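Local atomic coordinates of long form salivary protein D7L1 (Anopheles stephensi, PDB entry 3NHI), a protein that modulates mosquito blood feeding by binding and sequestering host mediators such as cysteinyl leukotrienes, and also binds stable thromboxane A2 analogues. Residues F258-L263 with E281-E286; K206-V211 with E225-L230; Q1-L6 with I74-Q79. One frame throughout, in Å; residues are numbered along the deposited sequence.

Contacts 1 and 2 lie close together in the C-terminal half of the chain, their centres 20 Å apart and their nearest atoms about 6 Å apart, without touching. Contact 3 joins the extreme N-terminus to helix 73-85, and its centre is 35 Å from that of contact 1 and 32 Å from that of contact 2; contacts 1 and 3 sit on opposite sides of the chain's centre. The bound hydroxyeicosatetraenoic acid belongs to the contact 3 side, about 9 Å from the side chain of Q77. In contact 1 the L263 side chain comes within about 12 Å of that of K151, a lipid-binding residue, whereas contact 2 is remote from the annotated sites.

Contact 1. Residues F258-L263 with E281-E286; sequences FDFHEL and EKVKEE
V283 of helix 280-288 pushes its two methyl groups against helix 251-266. CG1, anti to the backbone N (chi1 170°), faces the backbone of the partner helix, 3.6 Å from D259 O, and also packs on L263 CB at 4.1 Å. CG2 reaches the F260 ring, where it lies 3.7 Å from CD1; the two side chains run roughly perpendicular to each other. A turn further on, the isopropyl end of L263 straddles the base of E286: its CD2 is 3.7 Å from E286 CB, and CD1 is only slightly farther. M287 adds to the cover of L263. These apolar groups form the tight part of the contact, centred where F260 and V283 bring the backbones closest, CA to CA 6.2 Å. Beyond E286 CB the chain bends at chi2 (-93°) and carries the carboxylate away from L263, to salt bridges with K282 and K275. The flank of D259 and K284 is looser and more accessible to solvent. D259 OD2 and K284 NZ stay 4.2 Å apart, too far for a salt bridge; a water donates to OD2 at 2.6 Å and accepts a weak bond from the lysine. The other carboxylate oxygen, OD1, is already taken by R176 and Y178, which probably steadies the aspartate independently of K284. F260, L263 and V283 thus form the apolar seam of a near-parallel helix pair, axes 9.5 Å apart and 30° between directions, which joins the last two helices of the all-helical D7 fold.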
loop_
_atom_site.group_PDB
_atom_site.type_symbol
_atom_site.label_atom_id
_atom_site.label_comp_id
_atom_site.label_asym_id
_atom_site.label_seq_id
_atom_site.Cartn_x
_atom_site.Cartn_y
_atom_site.Cartn_z
ATOM N N PHE A 258 -2.725 -8.192 -13.203
ATOM C CA PHE A 258 -1.512 -7.394 -13.025
ATOM C C PHE A 258 -1.689 -6.010 -13.656
ATOM O O PHE A 258 -1.249 -5.003 -13.078
ATOM C CB PHE A 258 -0.365 -8.161 -13.674
ATOM C CG PHE A 258 1.026 -7.791 -13.215
ATOM C CD1 PHE A 258 1.430 -7.872 -11.876
ATOM C CD2 PHE A 258 1.970 -7.478 -14.179
ATOM C CE1 PHE A 258 2.769 -7.595 -11.511
ATOM C CE2 PHE A 258 3.289 -7.203 -13.838
ATOM C CZ PHE A 258 3.700 -7.269 -12.500
ATOM N N ASP A 259 -2.348 -5.947 -14.815
ATOM C CA ASP A 259 -2.646 -4.670 -15.466
ATOM C C ASP A 259 -3.603 -3.843 -14.608
ATOM O O ASP A 259 -3.418 -2.632 -14.459
ATOM C CB ASP A 259 -3.278 -4.869 -16.855
ATOM C CG ASP A 259 -2.326 -5.472 -17.879
ATOM O OD1 ASP A 259 -1.102 -5.518 -17.645
ATOM O OD2 ASP A 259 -2.823 -5.867 -18.957
ATOM N N PHE A 260 -4.609 -4.489 -14.020
ATOM C CA PHE A 260 -5.539 -3.757 -13.146
ATOM C C PHE A 260 -4.790 -3.216 -11.931
ATOM O O PHE A 260 -5.007 -2.071 -11.527
ATOM C CB PHE A 260 -6.718 -4.643 -12.733
ATOM C CG PHE A 260 -7.802 -3.918 -11.971
ATOM C CD1 PHE A 260 -8.198 -2.627 -12.325
ATOM C CD2 PHE A 260 -8.458 -4.555 -10.937
ATOM C CE1 PHE A 260 -9.231 -1.974 -11.636
ATOM C CE2 PHE A 260 -9.492 -3.919 -10.242
ATOM C CZ PHE A 260 -9.883 -2.627 -10.598
ATOM N N HIS A 261 -3.888 -4.025 -11.366
ATOM C CA HIS A 261 -3.095 -3.520 -10.252
ATOM C C HIS A 261 -2.142 -2.408 -10.697
ATOM O O HIS A 261 -1.899 -1.470 -9.929
ATOM C CB HIS A 261 -2.370 -4.628 -9.490
ATOM C CG HIS A 261 -2.089 -4.285 -8.054
ATOM N ND1 HIS A 261 -1.821 -5.250 -7.109
ATOM C CD2 HIS A 261 -2.061 -3.099 -7.394
ATOM C CE1 HIS A 261 -1.613 -4.674 -5.936
ATOM N NE2 HIS A 261 -1.755 -3.370 -6.080
ATOM N N GLU A 262 -1.637 -2.458 -11.929
ATOM C CA GLU A 262 -0.865 -1.303 -12.397
ATOM C C GLU A 262 -1.678 -0.004 -12.265
ATOM O O GLU A 262 -1.203 0.983 -11.685
ATOM C CB GLU A 262 -0.335 -1.450 -13.824
ATOM C CG GLU A 262 0.486 -0.209 -14.145
ATOM C CD GLU A 262 1.160 -0.178 -15.495
ATOM O OE1 GLU A 262 0.918 -1.066 -16.341
ATOM O OE2 GLU A 262 1.929 0.781 -15.713
ATOM N N LEU A 263 -2.908 -0.027 -12.776
ATOM C CA LEU A 263 -3.787 1.126 -12.653
ATOM C C LEU A 263 -3.991 1.545 -11.201
ATOM O O LEU A 263 -3.838 2.718 -10.855
ATOM C CB LEU A 263 -5.137 0.834 -13.314
ATOM C CG LEU A 263 -6.235 1.880 -13.126
ATOM C CD1 LEU A 263 -5.803 3.284 -13.597
ATOM C CD2 LEU A 263 -7.465 1.405 -13.856
ATOM N N GLU A 281 -9.933 -3.480 -21.513
ATOM C CA GLU A 281 -9.909 -2.289 -22.366
ATOM C C GLU A 281 -10.164 -1.011 -21.566
ATOM O O GLU A 281 -9.514 0.015 -21.792
ATOM C CB GLU A 281 -10.914 -2.431 -23.516
ATOM C CG GLU A 281 -10.564 -3.526 -24.529
ATOM C CD GLU A 281 -10.584 -4.945 -23.945
ATOM O OE1 GLU A 281 -11.486 -5.277 -23.132
ATOM O OE2 GLU A 281 -9.673 -5.730 -24.300
ATOM N N LYS A 282 -11.086 -1.081 -20.608
ATOM C CA LYS A 282 -11.358 0.060 -19.735
ATOM C C LYS A 282 -10.135 0.401 -18.881
ATOM O O LYS A 282 -9.797 1.576 -18.706
ATOM C CB LYS A 282 -12.583 -0.211 -18.848
ATOM C CG LYS A 282 -13.002 0.957 -17.958
ATOM C CD LYS A 282 -13.601 2.110 -18.776
ATOM C CE LYS A 282 -14.304 3.136 -17.888
ATOM N NZ LYS A 282 -13.429 3.635 -16.796
ATOM N N VAL A 283 -9.473 -0.628 -18.357
ATOM C CA VAL A 283 -8.252 -0.439 -17.574
ATOM C C VAL A 283 -7.197 0.314 -18.394
ATOM O O VAL A 283 -6.605 1.288 -17.917
ATOM C CB VAL A 283 -7.696 -1.791 -17.051
ATOM C CG1 VAL A 283 -6.301 -1.613 -16.446
ATOM C CG2 VAL A 283 -8.632 -2.377 -16.023
ATOM N N LYS A 284 -6.984 -0.123 -19.629
ATOM C CA LYS A 284 -6.020 0.528 -20.508
ATOM C C LYS A 284 -6.366 1.995 -20.768
ATOM O O LYS A 284 -5.495 2.860 -20.699
ATOM C CB LYS A 284 -5.864 -0.258 -21.805
ATOM C CG LYS A 284 -5.191 -1.608 -21.596
ATOM C CD LYS A 284 -4.941 -2.327 -22.908
ATOM C CE LYS A 284 -4.306 -3.692 -22.688
ATOM N NZ LYS A 284 -5.272 -4.672 -22.124
ATOM N N GLU A 285 -7.642 2.282 -21.021
ATOM C CA GLU A 285 -8.076 3.671 -21.219
ATOM C C GLU A 285 -7.823 4.536 -19.988
ATOM O O GLU A 285 -7.336 5.662 -20.101
ATOM C CB GLU A 285 -9.545 3.731 -21.660
ATOM C CG GLU A 285 -9.779 3.225 -23.084
ATOM C CD GLU A 285 -8.888 3.918 -24.119
ATOM O OE1 GLU A 285 -8.166 3.211 -24.852
ATOM O OE2 GLU A 285 -8.900 5.166 -24.188
ATOM N N GLU A 286 -8.123 4.004 -18.807
ATOM C CA GLU A 286 -7.863 4.724 -17.562
ATOM C C GLU A 286 -6.369 4.965 -17.328
ATOM O O GLU A 286 -5.979 6.025 -16.828
ATOM C CB GLU A 286 -8.477 3.967 -16.387
ATOM C CG GLU A 286 -9.997 4.023 -16.348
ATOM C CD GLU A 286 -10.500 5.160 -15.488
ATOM O OE1 GLU A 286 -11.318 4.884 -14.583
ATOM O OE2 GLU A 286 -10.062 6.317 -15.693
HETATM O O HOH W 1 -5.279 -6.512 -19.472
#

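Contact 2. Residues K206-V211 with E225-L230; sequences KVDEIV and EVRSVL
The R227 guanidinium carries V211 CG2 on one face, 3.7 Å above its plane and displaced toward the rim, while D208 meets it at the edge. R227 CG lies beside the backbone N, anti to the carbonyl carbon, and the chain is extended from CG to NE, which carries the guanidinium across to D208. Both terminal nitrogens converge on a single carboxylate oxygen: NH2 is 2.8 Å from D208 OD1 and NH1 3.1 Å from D208 OD1, and the oxygen lies practically in the guanidinium plane. The carboxylate is turned 82° against that plane. NH1 meets OD1 nearly in line with its C-O bond; NH2 comes from above the carboxylate. The NH2 bond is the straighter, 154° at the hydrogen. A water gives OD1 another hydrogen bond and takes a weak one from NH1, and NH2 has a second salt-bridge partner in E223. V207 CG1 presses obliquely on the arginine, 3.3 Å from R227 NH1. All this crosses the gap between helices 207-216 and 223-231, two successive helices joined by a short loop, closer to antiparallel than parallel (134° between their directions), within the PBP/GOBP family region. Beneath the salt bridge the interface is purely aliphatic. V226 CG1 touches two methyls, I210 CG2 and V211 CG2, each at 3.9 Å. I210 CD1 and L230 CD1 meet tip to tip, and V207 CG1 comes in beside the same leucine methyl.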
loop_
_atom_site.group_PDB
_atom_site.type_symbol
_atom_site.label_atom_id
_atom_site.label_comp_id
_atom_site.label_asym_id
_atom_site.label_seq_id
_atom_site.Cartn_x
_atom_site.Cartn_y
_atom_site.Cartn_z
ATOM N N LYS A 206 3.743 -13.329 -0.605
ATOM C CA LYS A 206 2.403 -13.234 -0.039
ATOM C C LYS A 206 1.411 -13.817 -1.029
ATOM O O LYS A 206 0.880 -13.116 -1.895
ATOM C CB LYS A 206 2.060 -11.779 0.304
ATOM C CG LYS A 206 3.064 -11.096 1.227
ATOM C CD LYS A 206 3.041 -11.694 2.626
ATOM C CE LYS A 206 3.938 -10.927 3.584
ATOM N NZ LYS A 206 3.446 -9.527 3.746
ATOM N N VAL A 207 1.173 -15.123 -0.909
ATOM C CA VAL A 207 0.283 -15.815 -1.848
ATOM C C VAL A 207 -1.100 -15.159 -1.834
ATOM O O VAL A 207 -1.715 -14.944 -2.886
ATOM C CB VAL A 207 0.168 -17.318 -1.517
ATOM C CG1 VAL A 207 -0.799 -18.011 -2.478
ATOM C CG2 VAL A 207 1.549 -18.008 -1.566
ATOM N N ASP A 208 -1.565 -14.787 -0.645
ATOM C CA ASP A 208 -2.904 -14.205 -0.512
ATOM C C ASP A 208 -3.055 -12.883 -1.267
ATOM O O ASP A 208 -4.147 -12.554 -1.718
ATOM C CB ASP A 208 -3.244 -13.978 0.960
ATOM C CG ASP A 208 -3.532 -15.257 1.715
ATOM O OD1 ASP A 208 -3.533 -16.352 1.118
ATOM O OD2 ASP A 208 -3.783 -15.142 2.930
ATOM N N GLU A 209 -1.969 -12.124 -1.407
ATOM C CA GLU A 209 -2.034 -10.845 -2.109
ATOM C C GLU A 209 -2.186 -11.035 -3.610
ATOM O O GLU A 209 -2.919 -10.297 -4.269
ATOM C CB GLU A 209 -0.812 -9.976 -1.800
ATOM C CG GLU A 209 -0.762 -9.460 -0.370
ATOM C CD GLU A 209 -2.040 -8.748 0.056
ATOM O OE1 GLU A 209 -2.370 -8.814 1.256
ATOM O OE2 GLU A 209 -2.702 -8.112 -0.791
ATOM N N ILE A 210 -1.491 -12.025 -4.154
ATOM C CA ILE A 210 -1.662 -12.336 -5.574
ATOM C C ILE A 210 -3.085 -12.865 -5.824
ATOM O O ILE A 210 -3.748 -12.440 -6.780
ATOM C CB ILE A 210 -0.556 -13.280 -6.084
ATOM C CG1 ILE A 210 0.808 -12.588 -5.930
ATOM C CG2 ILE A 210 -0.811 -13.711 -7.530
ATOM C CD1 ILE A 210 2.024 -13.453 -6.334
ATOM N N VAL A 211 -3.573 -13.748 -4.949
ATOM C CA VAL A 211 -4.953 -14.221 -5.042
ATOM C C VAL A 211 -5.931 -13.045 -5.008
ATOM O O VAL A 211 -6.883 -13.026 -5.790
ATOM C CB VAL A 211 -5.276 -15.251 -3.943
ATOM C CG1 VAL A 211 -6.771 -15.556 -3.880
ATOM C CG2 VAL A 211 -4.485 -16.537 -4.193
ATOM N N GLU A 225 -5.880 -22.581 -8.530
ATOM C CA GLU A 225 -4.901 -22.626 -9.619
ATOM C C GLU A 225 -3.782 -21.616 -9.397
ATOM O O GLU A 225 -2.624 -21.903 -9.665
ATOM C CB GLU A 225 -5.564 -22.372 -10.979
ATOM C CG GLU A 225 -6.672 -23.350 -11.340
ATOM C CD GLU A 225 -6.297 -24.800 -11.103
ATOM O OE1 GLU A 225 -5.471 -25.334 -11.876
ATOM O OE2 GLU A 225 -6.852 -25.411 -10.155
ATOM N N VAL A 226 -4.142 -20.433 -8.898
ATOM C CA VAL A 226 -3.152 -19.404 -8.578
ATOM C C VAL A 226 -2.197 -19.962 -7.519
ATOM O O VAL A 226 -0.978 -19.897 -7.668
ATOM C CB VAL A 226 -3.820 -18.107 -8.083
ATOM C CG1 VAL A 226 -2.764 -17.091 -7.627
ATOM C CG2 VAL A 226 -4.713 -17.517 -9.174
ATOM N N ARG A 227 -2.759 -20.555 -6.468
ATOM C CA ARG A 227 -1.962 -21.152 -5.405
ATOM C C ARG A 227 -1.062 -22.258 -5.929
ATOM O O ARG A 227 0.116 -22.311 -5.575
ATOM C CB ARG A 227 -2.866 -21.652 -4.275
ATOM C CG ARG A 227 -3.504 -20.505 -3.523
ATOM C CD ARG A 227 -4.342 -20.919 -2.312
ATOM N NE ARG A 227 -5.045 -19.737 -1.802
ATOM C CZ ARG A 227 -4.530 -18.830 -0.967
ATOM N NH1 ARG A 227 -3.304 -18.971 -0.483
ATOM N NH2 ARG A 227 -5.262 -17.788 -0.601
ATOM N N SER A 228 -1.611 -23.117 -6.788
ATOM C CA SER A 228 -0.862 -24.228 -7.384
ATOM C C SER A 228 0.312 -23.751 -8.245
ATOM O O SER A 228 1.412 -24.294 -8.183
ATOM C CB SER A 228 -1.796 -25.102 -8.228
ATOM O OG SER A 228 -1.074 -26.097 -8.932
ATOM N N VAL A 229 0.071 -22.741 -9.076
ATOM C CA VAL A 229 1.115 -22.216 -9.956
ATOM C C VAL A 229 2.260 -21.607 -9.140
ATOM O O VAL A 229 3.438 -21.834 -9.437
ATOM C CB VAL A 229 0.527 -21.211 -10.973
ATOM C CG1 VAL A 229 1.622 -20.443 -11.682
ATOM C CG2 VAL A 229 -0.353 -21.941 -11.985
ATOM N N LEU A 230 1.920 -20.856 -8.097
ATOM C CA LEU A 230 2.951 -20.288 -7.235
ATOM C C LEU A 230 3.690 -21.377 -6.454
ATOM O O LEU A 230 4.922 -21.345 -6.333
ATOM C CB LEU A 230 2.348 -19.255 -6.284
ATOM C CG LEU A 230 1.793 -17.989 -6.947
ATOM C CD1 LEU A 230 0.977 -17.173 -5.957
ATOM C CD2 LEU A 230 2.907 -17.138 -7.569
HETATM O O HOH W 2 -2.241 -18.628 1.833
#

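Contact 3. Residues Q1-L6 with I74-Q79; sequences QPWKAL and IPVQYQ
Q77 grips the backbone of L6 with both ends of its amide. L6 N donates to Q77 OE1 at 2.9 Å, and Q77 NE2 donates to L6 O at 3.0 Å. Both bonds are close to straight, and each uses a lone pair in the carbonyl plane, which fixes the amide's rotation. The conformation behind this has CG anti to the backbone N (chi1 -178°), then a bend at chi2 (68°) that turns the amide from the helix toward the N-terminal loop segment. NE2 also donates to L130 O, and L6 O accepts from H132, tying the pair to the end of helix 109-130. W3 comes edge-on to the same turn, at V76 and Q77. Its CG, likewise anti to the backbone N, carries the indole toward the helix, and a chi2 near a right angle (79°) turns the six-membered-ring edge there: CE3 is 3.6 Å from V76 CG1, and CH2 is 3.3 Å from Q77 OE1. Ring and amide planes are oblique to each other, and NE1 is held by Q60. A5 sets its CB against Q77 OE1 at 3.4 Å, and its N lies above one face of the W3 ring, offset toward the rim. The two-bond pairing of Q77 with L6 fastens the segment before helix 8-22 to helix 73-85, in the half of the D7 fold that holds the lipid.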
loop_
_atom_site.group_PDB
_atom_site.type_symbol
_atom_site.label_atom_id
_atom_site.label_comp_id
_atom_site.label_asym_id
_atom_site.label_seq_id
_atom_site.Cartn_x
_atom_site.Cartn_y
_atom_site.Cartn_z
ATOM N N GLN A 1 14.951 -3.321 14.918
ATOM C CA GLN A 1 16.032 -4.054 14.190
ATOM C C GLN A 1 17.094 -3.171 13.491
ATOM O O GLN A 1 17.977 -3.717 12.818
ATOM C CB GLN A 1 15.424 -5.056 13.198
ATOM N N PRO A 2 17.024 -1.822 13.640
ATOM C CA PRO A 2 16.006 -1.009 14.311
ATOM C C PRO A 2 14.850 -0.638 13.385
ATOM O O PRO A 2 14.899 -0.920 12.181
ATOM C CB PRO A 2 16.779 0.252 14.748
ATOM C CG PRO A 2 18.231 0.006 14.375
ATOM C CD PRO A 2 18.158 -0.972 13.244
ATOM N N TRP A 3 13.811 -0.029 13.961
ATOM C CA TRP A 3 12.585 0.272 13.221
ATOM C C TRP A 3 12.760 1.391 12.193
ATOM O O TRP A 3 13.334 2.439 12.490
ATOM C CB TRP A 3 11.417 0.578 14.172
ATOM C CG TRP A 3 10.115 0.762 13.436
ATOM C CD1 TRP A 3 9.305 -0.221 12.944
ATOM C CD2 TRP A 3 9.497 2.010 13.080
ATOM N NE1 TRP A 3 8.212 0.335 12.314
ATOM C CE2 TRP A 3 8.308 1.700 12.378
ATOM C CE3 TRP A 3 9.828 3.357 13.290
ATOM C CZ2 TRP A 3 7.442 2.691 11.883
ATOM C CZ3 TRP A 3 8.971 4.340 12.797
ATOM C CH2 TRP A 3 7.794 4.001 12.100
ATOM N N LYS A 4 12.245 1.142 10.994
ATOM C CA LYS A 4 12.357 2.083 9.874
ATOM C C LYS A 4 11.086 2.926 9.699
ATOM O O LYS A 4 9.985 2.395 9.540
ATOM C CB LYS A 4 12.688 1.338 8.575
ATOM C CG LYS A 4 13.171 2.253 7.453
ATOM C CD LYS A 4 13.495 1.469 6.183
ATOM C CE LYS A 4 14.097 2.358 5.100
ATOM N NZ LYS A 4 13.216 3.492 4.685
ATOM N N ALA A 5 11.266 4.242 9.703
ATOM C CA ALA A 5 10.168 5.180 9.467
ATOM C C ALA A 5 9.515 4.996 8.104
ATOM O O ALA A 5 10.147 4.545 7.137
ATOM C CB ALA A 5 10.644 6.599 9.622
ATOM N N LEU A 6 8.237 5.343 8.042
ATOM C CA LEU A 6 7.435 5.182 6.829
ATOM C C LEU A 6 7.395 6.463 6.008
ATOM O O LEU A 6 7.170 7.556 6.551
ATOM C CB LEU A 6 6.011 4.746 7.192
ATOM C CG LEU A 6 5.944 3.427 7.985
ATOM C CD1 LEU A 6 4.523 3.079 8.425
ATOM C CD2 LEU A 6 6.617 2.253 7.235
ATOM N N ILE A 74 7.440 6.433 17.610
ATOM C CA ILE A 74 6.924 7.763 17.276
ATOM C C ILE A 74 8.062 8.781 17.100
ATOM O O ILE A 74 8.107 9.493 16.092
ATOM C CB ILE A 74 5.795 8.214 18.265
ATOM C CG1 ILE A 74 4.448 7.651 17.808
ATOM C CG2 ILE A 74 5.705 9.742 18.372
ATOM C CD1 ILE A 74 4.408 6.136 17.673
ATOM N N PRO A 75 9.014 8.833 18.048
ATOM C CA PRO A 75 10.144 9.733 17.804
ATOM C C PRO A 75 10.993 9.341 16.586
ATOM O O PRO A 75 11.561 10.220 15.944
ATOM C CB PRO A 75 10.955 9.633 19.106
ATOM C CG PRO A 75 9.916 9.324 20.139
ATOM C CD PRO A 75 8.997 8.347 19.444
ATOM N N VAL A 76 11.071 8.051 16.256
ATOM C CA VAL A 76 11.813 7.621 15.067
ATOM C C VAL A 76 11.122 8.146 13.802
ATOM O O VAL A 76 11.774 8.682 12.899
ATOM C CB VAL A 76 11.979 6.084 15.023
ATOM C CG1 VAL A 76 12.622 5.634 13.720
ATOM C CG2 VAL A 76 12.798 5.587 16.220
ATOM N N GLN A 77 9.798 7.994 13.745
ATOM C CA GLN A 77 9.013 8.508 12.633
ATOM C C GLN A 77 9.207 10.014 12.497
ATOM O O GLN A 77 9.416 10.525 11.396
ATOM C CB GLN A 77 7.530 8.184 12.835
ATOM C CG GLN A 77 6.631 8.647 11.686
ATOM C CD GLN A 77 6.845 7.879 10.382
ATOM O OE1 GLN A 77 7.352 6.760 10.370
ATOM N NE2 GLN A 77 6.444 8.485 9.276
ATOM N N TYR A 78 9.127 10.714 13.623
ATOM C CA TYR A 78 9.385 12.150 13.651
ATOM C C TYR A 78 10.767 12.518 13.126
ATOM O O TYR A 78 10.893 13.378 12.251
ATOM C CB TYR A 78 9.219 12.679 15.077
ATOM C CG TYR A 78 9.757 14.082 15.293
ATOM C CD1 TYR A 78 9.248 15.162 14.572
ATOM C CD2 TYR A 78 10.753 14.330 16.235
ATOM C CE1 TYR A 78 9.726 16.451 14.770
ATOM C CE2 TYR A 78 11.240 15.629 16.446
ATOM C CZ TYR A 78 10.714 16.673 15.707
ATOM O OH TYR A 78 11.173 17.956 15.907
ATOM N N GLN A 79 11.801 11.886 13.662
ATOM C CA GLN A 79 13.176 12.262 13.323
ATOM C C GLN A 79 13.477 12.107 11.841
ATOM O O GLN A 79 14.241 12.889 11.281
ATOM C CB GLN A 79 14.172 11.431 14.132
ATOM C CG GLN A 79 14.219 11.794 15.598
ATOM C CD GLN A 79 14.886 13.125 15.861
ATOM O OE1 GLN A 79 15.795 13.530 15.136
ATOM N NE2 GLN A 79 14.448 13.807 16.915
#